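Local coordinates for protein 2-dehydropantoate 2-reductase, putative (Enterococcus faecalis, PDB 2EW2) that probably catalyses the NADPH-dependent reduction of ketopantoate to pantoate, the second step on the way from 3-methyl-2-oxobutanoate to pantothenate, at residues 6-11 with 77-82; 73-78 with 100-105. One frame throughout, in Å; residues are numbered along the deposited sequence.

Contact 1. Residues 6-11 with 77-82; sequences IAIAGA and LIIALT
Ala7 and Ala9 supply the backbone groups that join strand 6-9 to its parallel neighbour 77-80, the two axes running 4.7 Å apart at closest approach. Ala7 N donates to Leu77 O and Ala7 O accepts from Ile79 N at 2.9 Å; Ala9 N then reaches Ile79 O at 2.8 Å. The ladder ends on Ala9 O. Leu81 N binds it well at 2.9 Å, while Thr82 N and Thr82 OG1 add weak bonds to the same oxygen, so one carbonyl gathers three donors where both chains leave the sheet. Thr82 OG1 lies beside its own backbone N (chi1 -57°), which puts the hydroxyl 3.0 Å from Ala9 O.

Apolar contacts cover both faces. On the face of Ile6, Ile8, Leu77 and Ile79, the Ile79 CD1 methyl is the meeting point: Ile6 CG2 and Ile8 CD1 each come within 3.7 Å of it. Ile8 bends its outer methyl back (chi2 -68°) and runs alongside Ile79, pointing the same way, whereas Ile6 crosses Ile79 at a slant. Leu18 and Leu22 of helix 13-24 pack on Ile79. On the other face the alanines are small, and Ala9 CB rests 3.8 Å from Ile78 CG2; Phe91 and Ile94 of helix 84-94 close over Ile78.

Gly10 turns out of the strand with a positive phi (107°), and its lack of a side chain lets the backbone pass close to Thr82. Two central parallel strands, with a glycine turn leading into helix 13-24, are characteristic of the Rossmann fold; Gly10 opens a GxGxxG pattern consistent with NADP binding.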
loop_
_atom_site.group_PDB
_atom_site.type_symbol
_atom_site.label_atom_id
_atom_site.label_comp_id
_atom_site.label_asym_id
_atom_site.label_seq_id
_atom_site.Cartn_x
_atom_site.Cartn_y
_atom_site.Cartn_z
ATOM N N ILE B 6 -16.948 41.676 0.886
ATOM C CA ILE B 6 -16.828 40.200 0.843
ATOM C C ILE B 6 -16.893 39.668 -0.578
ATOM O O ILE B 6 -17.829 39.991 -1.320
ATOM C CB ILE B 6 -17.934 39.512 1.700
ATOM C CG1 ILE B 6 -17.989 40.135 3.099
ATOM C CG2 ILE B 6 -17.730 37.950 1.760
ATOM C CD1 ILE B 6 -19.188 39.710 3.960
ATOM N N ALA B 7 -15.898 38.858 -0.946
ATOM C CA ALA B 7 -15.883 38.156 -2.214
ATOM C C ALA B 7 -16.242 36.691 -1.951
ATOM O O ALA B 7 -15.802 36.095 -0.950
ATOM C CB ALA B 7 -14.540 38.258 -2.872
ATOM N N ILE B 8 -17.106 36.153 -2.812
ATOM C CA ILE B 8 -17.513 34.753 -2.739
ATOM C C ILE B 8 -16.787 34.011 -3.847
ATOM O O ILE B 8 -17.093 34.203 -5.016
ATOM C CB ILE B 8 -19.058 34.570 -2.925
ATOM C CG1 ILE B 8 -19.859 35.475 -1.983
ATOM C CG2 ILE B 8 -19.453 33.096 -2.753
ATOM C CD1 ILE B 8 -19.762 35.130 -0.520
ATOM N N ALA B 9 -15.818 33.174 -3.479
ATOM C CA ALA B 9 -15.019 32.446 -4.470
ATOM C C ALA B 9 -15.658 31.080 -4.726
ATOM O O ALA B 9 -15.464 30.116 -3.965
ATOM C CB ALA B 9 -13.544 32.308 -3.996
ATOM N N GLY B 10 -16.453 31.027 -5.786
ATOM C CA GLY B 10 -17.289 29.865 -6.118
ATOM C C GLY B 10 -18.734 30.214 -5.809
ATOM O O GLY B 10 -19.185 30.037 -4.683
ATOM N N ALA B 11 -19.448 30.712 -6.819
ATOM C CA ALA B 11 -20.814 31.191 -6.677
ATOM C C ALA B 11 -21.883 30.156 -7.062
ATOM O O ALA B 11 -22.904 30.496 -7.680
ATOM C CB ALA B 11 -20.994 32.467 -7.490
ATOM N N LEU B 77 -12.825 40.091 3.210
ATOM C CA LEU B 77 -13.066 38.657 3.440
ATOM C C LEU B 77 -13.310 37.970 2.127
ATOM O O LEU B 77 -14.061 38.469 1.295
ATOM C CB LEU B 77 -14.275 38.417 4.360
ATOM C CG LEU B 77 -14.715 36.965 4.651
ATOM C CD1 LEU B 77 -13.640 36.215 5.455
ATOM C CD2 LEU B 77 -16.074 36.917 5.375
ATOM N N ILE B 78 -12.675 36.820 1.945
ATOM C CA ILE B 78 -13.015 35.940 0.840
ATOM C C ILE B 78 -13.572 34.659 1.455
ATOM O O ILE B 78 -12.985 34.111 2.393
ATOM C CB ILE B 78 -11.800 35.621 -0.075
ATOM C CG1 ILE B 78 -11.225 36.908 -0.684
ATOM C CG2 ILE B 78 -12.206 34.641 -1.243
ATOM C CD1 ILE B 78 -9.834 36.706 -1.310
ATOM N N ILE B 79 -14.723 34.223 0.951
ATOM C CA ILE B 79 -15.302 32.958 1.356
ATOM C C ILE B 79 -15.022 31.945 0.254
ATOM O O ILE B 79 -15.477 32.110 -0.872
ATOM C CB ILE B 79 -16.823 33.040 1.629
ATOM C CG1 ILE B 79 -17.088 34.000 2.793
ATOM C CG2 ILE B 79 -17.362 31.613 1.936
ATOM C CD1 ILE B 79 -18.531 34.560 2.872
ATOM N N ALA B 80 -14.254 30.913 0.595
ATOM C CA ALA B 80 -13.827 29.901 -0.363
ATOM C C ALA B 80 -14.806 28.720 -0.415
ATOM O O ALA B 80 -14.983 28.018 0.578
ATOM C CB ALA B 80 -12.431 29.407 -0.004
ATOM N N LEU B 81 -15.429 28.518 -1.579
ATOM C CA LEU B 81 -16.299 27.373 -1.833
ATOM C C LEU B 81 -15.953 26.605 -3.116
ATOM O O LEU B 81 -16.593 25.596 -3.428
ATOM C CB LEU B 81 -17.764 27.814 -1.863
ATOM C CG LEU B 81 -18.308 28.111 -0.465
ATOM C CD1 LEU B 81 -19.294 29.254 -0.491
ATOM C CD2 LEU B 81 -18.930 26.832 0.140
ATOM N N THR B 82 -14.952 27.082 -3.855
ATOM C CA THR B 82 -14.447 26.413 -5.059
ATOM C C THR B 82 -13.907 25.028 -4.686
ATOM O O THR B 82 -13.140 24.901 -3.717
ATOM C CB THR B 82 -13.298 27.255 -5.661
ATOM O OG1 THR B 82 -13.773 28.580 -5.924
ATOM C CG2 THR B 82 -12.764 26.663 -6.957
#

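Contact 2. Residues 73-78 with 100-105; sequences EQVDLI and EKTYVL
Thr102 meets Val75 and Ile78, and this is the more closely fitted part of the contact. Its OG1 donates to Val75 O at 2.8 Å, approaching nearly end-on to the carbonyl, and also bonds Thr99 N. Thr102 CG2 stands opposite the backbone N (chi1 -55° for OG1), which turns the methyl to 4.0 Å from Ile78 CD1, the two side chains crossing at an angle.

Further along, the chains pair in parallel. Tyr103 N donates to Asp76 O along an almost straight N-H line (177°), although it sits 34° out of the carbonyl plane; Tyr103 O accepts from Ile78 N, and Ile78 O from Leu105 N at 2.8 Å. Val104 CG2 leans over Ile78 O at 3.5 Å. On the other face Leu77 CD1 sits between Tyr103 CB and Leu105 CB, 4.2 Å from each.

The outer side is looser. The Tyr103 ring leads away from strand 77-78 and stacks with Phe163, leaving CB to carry its apolar contact here. The Asp76 side chain sets out away from 100-105, and its OD2 takes a hydrogen bond from Lys5 N. Lys101 lies at the exposed margin, the end of its chain leading away from 73-78.

The buried Thr102 hydroxyl is thus satisfied twice, donating to Val75 O and accepting from Thr99 N, and it ties 73-78 to the turn before 103, while the charged side chains of Asp76 and Lys101 lie at the margin of the contact and form no salt bridge across it.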
loop_
_atom_site.group_PDB
_atom_site.type_symbol
_atom_site.label_atom_id
_atom_site.label_comp_id
_atom_site.label_asym_id
_atom_site.label_seq_id
_atom_site.Cartn_x
_atom_site.Cartn_y
_atom_site.Cartn_z
ATOM N N GLU B 73 -12.107 45.655 -6.803
ATOM C CA GLU B 73 -12.125 46.091 -5.413
ATOM C C GLU B 73 -11.270 45.164 -4.570
ATOM O O GLU B 73 -11.219 43.967 -4.830
ATOM C CB GLU B 73 -13.557 46.057 -4.860
ATOM C CG GLU B 73 -14.505 47.071 -5.491
ATOM C CD GLU B 73 -14.620 48.342 -4.670
ATOM O OE1 GLU B 73 -15.256 48.304 -3.583
ATOM O OE2 GLU B 73 -14.081 49.382 -5.110
ATOM N N GLN B 74 -10.597 45.726 -3.567
ATOM C CA GLN B 74 -9.873 44.930 -2.572
ATOM C C GLN B 74 -10.838 44.661 -1.434
ATOM O O GLN B 74 -11.577 45.558 -1.016
ATOM C CB GLN B 74 -8.643 45.694 -2.075
ATOM C CG GLN B 74 -7.637 46.017 -3.181
ATOM C CD GLN B 74 -6.419 46.782 -2.674
ATOM O OE1 GLN B 74 -6.546 47.737 -1.892
ATOM N NE2 GLN B 74 -5.225 46.354 -3.109
ATOM N N VAL B 75 -10.861 43.430 -0.931
ATOM C CA VAL B 75 -11.918 43.030 -0.003
ATOM C C VAL B 75 -11.369 42.658 1.372
ATOM O O VAL B 75 -10.175 42.367 1.527
ATOM C CB VAL B 75 -12.773 41.864 -0.573
ATOM C CG1 VAL B 75 -13.466 42.285 -1.869
ATOM C CG2 VAL B 75 -11.911 40.616 -0.807
ATOM N N ASP B 76 -12.255 42.674 2.361
ATOM C CA ASP B 76 -11.911 42.298 3.722
ATOM C C ASP B 76 -11.920 40.775 3.911
ATOM O O ASP B 76 -11.158 40.239 4.710
ATOM C CB ASP B 76 -12.908 42.938 4.696
ATOM C CG ASP B 76 -13.046 44.457 4.486
ATOM O OD1 ASP B 76 -12.010 45.147 4.551
ATOM O OD2 ASP B 76 -14.171 44.954 4.254
ATOM N N LEU B 77 -12.825 40.091 3.210
ATOM C CA LEU B 77 -13.066 38.657 3.440
ATOM C C LEU B 77 -13.310 37.970 2.127
ATOM O O LEU B 77 -14.061 38.469 1.295
ATOM C CB LEU B 77 -14.275 38.417 4.360
ATOM C CG LEU B 77 -14.715 36.965 4.651
ATOM C CD1 LEU B 77 -13.640 36.215 5.455
ATOM C CD2 LEU B 77 -16.074 36.917 5.375
ATOM N N ILE B 78 -12.675 36.820 1.945
ATOM C CA ILE B 78 -13.015 35.940 0.840
ATOM C C ILE B 78 -13.572 34.659 1.455
ATOM O O ILE B 78 -12.985 34.111 2.393
ATOM C CB ILE B 78 -11.800 35.621 -0.075
ATOM C CG1 ILE B 78 -11.225 36.908 -0.684
ATOM C CG2 ILE B 78 -12.206 34.641 -1.243
ATOM C CD1 ILE B 78 -9.834 36.706 -1.310
ATOM N N GLU B 100 -2.817 42.654 2.584
ATOM C CA GLU B 100 -2.320 42.148 3.855
ATOM C C GLU B 100 -3.425 42.013 4.889
ATOM O O GLU B 100 -3.286 41.235 5.821
ATOM C CB GLU B 100 -1.237 43.091 4.414
ATOM C CG GLU B 100 -1.486 44.569 4.051
ATOM C CD GLU B 100 -0.785 45.541 4.970
ATOM O OE1 GLU B 100 0.308 45.206 5.486
ATOM O OE2 GLU B 100 -1.345 46.648 5.177
ATOM N N LYS B 101 -4.502 42.787 4.745
ATOM C CA LYS B 101 -5.616 42.755 5.702
ATOM C C LYS B 101 -6.764 41.798 5.295
ATOM O O LYS B 101 -7.750 41.688 6.006
ATOM C CB LYS B 101 -6.162 44.176 5.963
ATOM C CG LYS B 101 -5.113 45.173 6.546
ATOM C CD LYS B 101 -5.751 46.548 6.833
ATOM C CE LYS B 101 -4.807 47.518 7.603
ATOM N NZ LYS B 101 -4.269 46.959 8.901
ATOM N N THR B 102 -6.637 41.126 4.155
ATOM C CA THR B 102 -7.671 40.217 3.682
ATOM C C THR B 102 -7.647 38.875 4.417
ATOM O O THR B 102 -6.590 38.285 4.575
ATOM C CB THR B 102 -7.565 39.994 2.173
ATOM O OG1 THR B 102 -7.608 41.262 1.508
ATOM C CG2 THR B 102 -8.735 39.162 1.682
ATOM N N TYR B 103 -8.813 38.421 4.876
ATOM C CA TYR B 103 -8.968 37.110 5.488
ATOM C C TYR B 103 -9.703 36.188 4.534
ATOM O O TYR B 103 -10.443 36.647 3.658
ATOM C CB TYR B 103 -9.760 37.216 6.795
ATOM C CG TYR B 103 -8.955 37.719 7.976
ATOM C CD1 TYR B 103 -8.552 39.061 8.069
ATOM C CD2 TYR B 103 -8.616 36.848 9.033
ATOM C CE1 TYR B 103 -7.811 39.512 9.195
ATOM C CE2 TYR B 103 -7.892 37.286 10.132
ATOM C CZ TYR B 103 -7.506 38.614 10.215
ATOM O OH TYR B 103 -6.772 39.012 11.315
ATOM N N VAL B 104 -9.477 34.887 4.676
ATOM C CA VAL B 104 -10.253 33.895 3.921
ATOM C C VAL B 104 -10.930 32.928 4.907
ATOM O O VAL B 104 -10.326 32.502 5.920
ATOM C CB VAL B 104 -9.377 33.131 2.860
ATOM C CG1 VAL B 104 -8.183 32.466 3.537
ATOM C CG2 VAL B 104 -10.205 32.069 2.092
ATOM N N LEU B 105 -12.195 32.627 4.633
ATOM C CA LEU B 105 -12.937 31.612 5.364
ATOM C C LEU B 105 -13.116 30.437 4.419
ATOM O O LEU B 105 -13.860 30.520 3.435
ATOM C CB LEU B 105 -14.314 32.114 5.838
ATOM C CG LEU B 105 -15.235 31.038 6.455
ATOM C CD1 LEU B 105 -14.623 30.408 7.731
ATOM C CD2 LEU B 105 -16.644 31.562 6.719
#

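Contacts 1 and 2 lie side by side in one mixed sheet, their centres about 10 Å apart, and share strand 77-80, which sits between strand 5-9 and strand 103-106. Leu77 and Ile78 belong to both. Along the chain, 6-11 comes first, then 73-82, and after helix 84-94 the segment 100-105, so contact 2 joins the two strands of a beta-alpha-beta unit while contact 1 brings the first strand of the sheet against the opening strand of that unit. A probable hydrogen bond from Ala80 N to Leu105 O (2.9 Å) ties the far end of one contact directly to the other. Together they build the middle of the N-terminal Rossmann-type domain, beside the glycine-rich turn.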